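Local coordinates for microcin B17-processing protein McbD (Escherichia coli str. K-12 substr. MG1655, PDB 6GRH), which takes part, as a YcaO-family protein, in converting the inactive microcin B17 precursor McbA into the active peptide antibiotic, at residues 73-76 / 77-80; 130-133 / 134-137; 371-374 / 375-378. The protein carries 1 engineered substitution. One frame throughout, in Å; residues are numbered along the deposited sequence. Where two conformers were deposited one is given.

Contact 1: residues 73-76 / 77-80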
# COMPACT_ATOMS: atom_id res chain seq x y z
N GLN E 73 -15.81 -23.96 -52.39
CA GLN E 73 -16.97 -24.78 -52.63
C GLN E 73 -16.59 -25.85 -53.66
O GLN E 73 -16.15 -25.51 -54.75
CB GLN E 73 -18.12 -23.91 -53.13
CG GLN E 73 -19.48 -24.36 -52.66
CD GLN E 73 -20.58 -23.41 -53.06
OE1 GLN E 73 -20.74 -22.35 -52.46
NE2 GLN E 73 -21.35 -23.78 -54.05
N LYS E 74 -16.75 -27.12 -53.29
CA LYS E 74 -16.35 -28.25 -54.12
C LYS E 74 -17.25 -29.44 -53.83
O LYS E 74 -17.86 -29.51 -52.76
CB LYS E 74 -14.90 -28.67 -53.83
CG LYS E 74 -13.85 -27.59 -53.99
CD LYS E 74 -12.45 -28.20 -53.98
CE LYS E 74 -11.37 -27.14 -53.97
NZ LYS E 74 -10.06 -27.71 -53.54
N THR E 75 -17.31 -30.38 -54.77
CA THR E 75 -17.98 -31.66 -54.55
C THR E 75 -17.06 -32.52 -53.69
O THR E 75 -15.86 -32.24 -53.57
CB THR E 75 -18.24 -32.45 -55.86
OG1 THR E 75 -16.99 -32.93 -56.38
CG2 THR E 75 -18.95 -31.60 -56.90
N LEU E 76 -17.61 -33.59 -53.13
CA LEU E 76 -16.84 -34.49 -52.30
C LEU E 76 -15.63 -35.05 -53.07
O LEU E 76 -14.51 -35.03 -52.55
CB LEU E 76 -17.72 -35.61 -51.74
CG LEU E 76 -18.80 -35.22 -50.73
CD1 LEU E 76 -19.60 -36.44 -50.30
CD2 LEU E 76 -18.24 -34.51 -49.49
N TYR E 77 -15.83 -35.48 -54.32
CA TYR E 77 -14.75 -36.09 -55.12
C TYR E 77 -13.74 -35.10 -55.70
O TYR E 77 -12.68 -35.51 -56.14
CB TYR E 77 -15.32 -36.98 -56.25
CG TYR E 77 -15.83 -38.32 -55.77
CD1 TYR E 77 -17.10 -38.43 -55.19
CD2 TYR E 77 -15.06 -39.48 -55.90
CE1 TYR E 77 -17.57 -39.65 -54.74
CE2 TYR E 77 -15.52 -40.71 -55.46
CZ TYR E 77 -16.79 -40.79 -54.88
OH TYR E 77 -17.28 -41.99 -54.44
N GLU E 78 -14.06 -33.81 -55.72
CA GLU E 78 -13.07 -32.75 -56.03
C GLU E 78 -12.19 -32.42 -54.81
O GLU E 78 -11.03 -32.02 -54.93
CB GLU E 78 -13.76 -31.47 -56.51
CG GLU E 78 -14.31 -31.59 -57.93
CD GLU E 78 -15.54 -30.75 -58.18
OE1 GLU E 78 -15.82 -29.79 -57.41
OE2 GLU E 78 -16.25 -31.06 -59.16
N MET E 79 -12.77 -32.65 -53.63
CA MET E 79 -12.30 -32.12 -52.36
C MET E 79 -11.27 -33.02 -51.66
O MET E 79 -10.48 -32.54 -50.85
CB MET E 79 -13.56 -31.96 -51.49
CG MET E 79 -13.47 -31.30 -50.16
SD MET E 79 -14.95 -31.60 -49.18
CE MET E 79 -16.21 -30.86 -50.21
N MET E 80 -11.31 -34.32 -51.96
CA MET E 80 -10.50 -35.31 -51.27
C MET E 80 -10.28 -36.51 -52.17
O MET E 80 -10.88 -36.58 -53.24
CB MET E 80 -11.21 -35.74 -49.97
CG MET E 80 -12.55 -36.47 -50.15
SD MET E 80 -13.47 -36.66 -48.60
CE MET E 80 -14.20 -35.03 -48.40

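Contact 2: residues 130-133 / 134-137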
# COMPACT_ATOMS: atom_id res chain seq x y z
N ALA E 130 -18.53 -26.27 -38.57
CA ALA E 130 -19.06 -24.99 -38.12
C ALA E 130 -20.37 -25.19 -37.32
O ALA E 130 -21.26 -25.86 -37.80
CB ALA E 130 -19.31 -24.11 -39.34
N LEU E 131 -20.47 -24.62 -36.12
CA LEU E 131 -21.67 -24.85 -35.31
C LEU E 131 -22.78 -23.83 -35.58
O LEU E 131 -23.97 -24.14 -35.36
CB LEU E 131 -21.30 -24.98 -33.83
CG LEU E 131 -20.84 -26.40 -33.49
CD1 LEU E 131 -20.71 -27.29 -34.72
CD2 LEU E 131 -19.53 -26.36 -32.75
N ASP E 132 -22.43 -22.67 -36.14
CA ASP E 132 -23.44 -21.66 -36.49
C ASP E 132 -24.24 -22.07 -37.74
O ASP E 132 -23.84 -22.97 -38.48
CB ASP E 132 -22.76 -20.32 -36.76
CG ASP E 132 -21.98 -20.32 -38.05
OD1 ASP E 132 -20.90 -20.96 -38.09
OD2 ASP E 132 -22.46 -19.72 -39.04
N ASN E 133 -25.36 -21.40 -38.01
CA ASN E 133 -26.23 -21.80 -39.13
C ASN E 133 -26.02 -21.00 -40.41
O ASN E 133 -26.73 -21.21 -41.38
CB ASN E 133 -27.71 -21.78 -38.71
CG ASN E 133 -28.00 -22.78 -37.61
OD1 ASN E 133 -27.28 -23.78 -37.45
ND2 ASN E 133 -29.04 -22.54 -36.84
N ILE E 134 -25.01 -20.13 -40.42
CA ILE E 134 -24.71 -19.25 -41.54
C ILE E 134 -23.56 -19.76 -42.41
O ILE E 134 -23.62 -19.68 -43.63
CB ILE E 134 -24.40 -17.82 -41.01
CG1 ILE E 134 -25.68 -17.25 -40.36
CG2 ILE E 134 -23.92 -16.91 -42.13
CD1 ILE E 134 -25.49 -16.08 -39.43
N THR E 135 -22.52 -20.27 -41.77
CA THR E 135 -21.28 -20.64 -42.44
C THR E 135 -21.53 -21.57 -43.63
O THR E 135 -21.05 -21.29 -44.73
CB THR E 135 -20.31 -21.26 -41.44
OG1 THR E 135 -20.06 -20.31 -40.40
CG2 THR E 135 -19.01 -21.63 -42.10
N ALA E 136 -22.30 -22.63 -43.42
CA ALA E 136 -22.59 -23.60 -44.47
C ALA E 136 -24.09 -23.86 -44.57
O ALA E 136 -24.52 -25.00 -44.75
CB ALA E 136 -21.82 -24.91 -44.19
N ALA E 137 -24.86 -22.77 -44.49
CA ALA E 137 -26.32 -22.79 -44.57
C ALA E 137 -26.90 -23.68 -45.68
O ALA E 137 -27.83 -24.43 -45.44
CB ALA E 137 -26.86 -21.37 -44.74
O HOH W 1 -23.50 -23.69 -41.08

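Contact 3: residues 371-374 / 375-378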
# COMPACT_ATOMS: atom_id res chain seq x y z
N ALA E 371 -30.21 -36.74 -36.77
CA ALA E 371 -29.85 -37.33 -38.05
C ALA E 371 -28.36 -37.75 -38.00
O ALA E 371 -27.45 -36.92 -38.07
CB ALA E 371 -30.11 -36.33 -39.16
N ILE E 372 -28.13 -39.05 -37.87
CA ILE E 372 -26.80 -39.59 -37.55
C ILE E 372 -26.45 -40.77 -38.46
O ILE E 372 -27.34 -41.46 -38.97
CB ILE E 372 -26.75 -40.00 -36.06
CG1 ILE E 372 -25.29 -40.16 -35.59
CG2 ILE E 372 -27.57 -41.28 -35.82
CD1 ILE E 372 -25.15 -40.25 -34.08
N ASN E 373 -25.15 -40.97 -38.67
CA ASN E 373 -24.67 -42.12 -39.44
C ASN E 373 -24.57 -43.37 -38.54
O ASN E 373 -23.50 -43.82 -38.17
CB ASN E 373 -23.36 -41.80 -40.20
CG ASN E 373 -22.20 -41.45 -39.29
OD1 ASN E 373 -22.33 -40.65 -38.35
ND2 ASN E 373 -21.03 -42.02 -39.60
N ILE E 374 -25.74 -43.92 -38.23
CA ILE E 374 -25.87 -45.06 -37.32
C ILE E 374 -25.09 -46.31 -37.78
O ILE E 374 -24.58 -47.07 -36.94
CB ILE E 374 -27.38 -45.39 -37.09
CG1 ILE E 374 -27.57 -46.28 -35.85
CG2 ILE E 374 -28.01 -46.02 -38.33
CD1 ILE E 374 -27.18 -45.61 -34.55
N ASN E 375 -24.99 -46.50 -39.10
CA ASN E 375 -24.24 -47.63 -39.65
C ASN E 375 -22.86 -47.15 -40.06
O ASN E 375 -22.72 -46.35 -40.98
CB ASN E 375 -24.98 -48.23 -40.85
CG ASN E 375 -26.35 -48.78 -40.47
OD1 ASN E 375 -26.60 -49.15 -39.32
ND2 ASN E 375 -27.25 -48.86 -41.46
N ASN E 376 -21.84 -47.64 -39.36
CA ASN E 376 -20.46 -47.19 -39.55
C ASN E 376 -19.51 -48.35 -39.19
O ASN E 376 -19.98 -49.49 -39.06
CB ASN E 376 -20.21 -45.87 -38.76
CG ASN E 376 -20.54 -45.98 -37.28
OD1 ASN E 376 -20.08 -46.90 -36.59
ND2 ASN E 376 -21.33 -45.03 -36.77
N LYS E 377 -18.20 -48.10 -39.07
CA LYS E 377 -17.26 -49.20 -38.80
C LYS E 377 -17.26 -49.74 -37.37
O LYS E 377 -16.64 -50.78 -37.13
CB LYS E 377 -15.84 -48.83 -39.22
CG LYS E 377 -15.67 -48.62 -40.72
CD LYS E 377 -15.80 -49.93 -41.49
CE LYS E 377 -15.74 -49.74 -43.00
NZ LYS E 377 -14.64 -48.83 -43.43
N ILE E 378 -17.95 -49.10 -36.43
CA ILE E 378 -18.06 -49.65 -35.06
C ILE E 378 -19.48 -49.99 -34.60
O ILE E 378 -19.66 -50.49 -33.48
CB ILE E 378 -17.39 -48.72 -34.03
CG1 ILE E 378 -18.10 -47.37 -33.96
CG2 ILE E 378 -15.91 -48.53 -34.38
CD1 ILE E 378 -17.74 -46.56 -32.74
O HOH W 2 -21.19 -44.15 -41.81

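Contact 1: residues 73-76 / 77-80
Thr-75 and Glu-78 meet where the chain leaves strand 73-74 and winds into the short helix 76-79, their CA atoms 5.2 Å apart. Thr-75 is the N-cap of that helix, and the two residues form a capping box, each side chain taking the other's backbone N-H. Thr-75 OG1 accepts from Glu-78 N at 3.1 Å; with chi1 at 71° the hydroxyl sits between the backbone N and the carbonyl carbon, which turns it over the first helical turn. In return Glu-78 OE1 receives the N-H of Thr-75 at 3.1 Å, along an almost straight line (174°) but from above the carboxylate plane. The Glu-78 chain gets there by running back toward the strand, so that its carboxylate also lies beside the threonine methyl, with OE2 3.6 Å from Thr-75 CG2. Lys-74 CB borders the same carboxylate. Within the turn, Met-79 N donates to Leu-76 O at 3.1 Å, while the bonds of Glu-78 N and Met-79 N to Thr-75 O are weak. The apolar part is carried by Leu-76 and the two methionines: Leu-76 CD2 is 4.2 Å from Met-79 CE, and equally far from Met-80 CE, so both thioether methyls border one leucine branch. The bend of the Met-79 chain at chi3 also brings CE to 3.3 Å from Lys-74 O. In one conformer, Lys-74 NZ forms a salt bridge with Glu-123; besides the N-H of Thr-75, Glu-78 OE1 has a long, weak ion pair with Lys-107. Leu-76 and Met-79 are buried against Phe-108 of strand 108-115 and Pro-125 of strand 121-125, whereas Tyr-77 touches Ala-85 of helix 82-95 and Ile-104 of helix 100-105.

Contact 2: residues 130-133 / 134-137
Asp-132 reaches across to Thr-135 and Ile-134, and its carboxylate organises the Asx turn that follows it. From CB, the side chain sets out with CG between the backbone N and the carbonyl carbon (chi1 71°), which carries the carboxylate over the backbone of the next residues instead of out from the chain. CG comes 3.0 Å from Thr-135 OG1. Beyond it the two oxygens divide the work. OD1 takes the threonine hydroxyl on its syn lone pair, with Thr-135 OG1 as donor at a short 2.5 Å. OD2 accepts two backbone N-H groups from the same face of the carboxylate: Ile-134 N at 2.9 Å, two residues on, which closes the Asx turn from well above the plane, and Thr-135 N at 2.8 Å, on the syn side and 25° out of plane. Three donors in all thus grip one carboxylate, which fixes its rotation and pins the loop just beyond it. OD2 also lies 3.4 Å from Ile-134 CB. The side chains of Asp-132 and Thr-135 cross at about a right angle, and the threonine methyl, CG2, packs on Ala-130 CB at 3.7 Å. A water bridges Asp-132 O, to which it donates, and Ala-136 N, four residues on. Farther out, Asn-133 OD1 and Asp-132 O bind the guanidinium of Arg-146. Lys-206 of the neighbouring McbB chain hydrogen-bonds to Thr-135 OG1 and packs on Asp-132, a cation whose charge would probably stabilise the carboxylate, so the turn lies at the interface with McbB. The loop runs between strands 121-125 and 151-154, and a backbone hydrogen bond joins Leu-131 to Phe-64 of helix 47-66.

Contact 3: residues 371-374 / 375-378
Asn-376 folds its amide back onto the main chain of Asn-373, and this is the close part of the contact. ND2 donates to Asn-373 O at 2.9 Å, nearly along the C=O axis, although the bond is bent at the hydrogen (136°) and the acceptor is tilted 29° from the asparagine amide plane. A chi1 of 55° turns the amide back toward Asn-373. The other end of the same group, OD1, accepts from Ile-378 N at 3.1 Å in the carbonyl plane, closing an Asx turn; Asn-373 itself is the centre of an inverse gamma turn. One side chain therefore links two neighbouring turns in the loop after strand 350-358. The side chains of Asn-373 and Asn-376 cross at about a right angle, with no closer approach than 4.0 Å, between Asn-373 ND2 and Asn-376 CB. A looser, water-mediated link joins Asn-373 ND2, which donates to the water, to Asn-375 O, which accepts from it. Buried Asn-373 also donates from ND2 to Phe-362 O, accepts at OD1 from Leu-364 N, and touches Ala-91 of helix 82-95. On the partly exposed side, Ile-374 CG2 lies 3.6 Å from Asn-375 OD1, which is engaged by Thr-381 N.

How the contacts relate
The three contacts follow one another along the chain, all within the YcaO domain, and none touches another. The centres of contacts 1 and 2 are 18 Å apart, on the same side of the chain's centre, with nearest atoms about 8 Å apart; strand 121-125, which borders contact 1, runs on into the loop of contact 2. Contact 3 has its centre 22 Å from each of the others and its nearest atoms about 12 Å from either. Helix 82-95 packs against both contact 1 and contact 3. Of the three, contact 2 alone is touched by another protein chain, McbB.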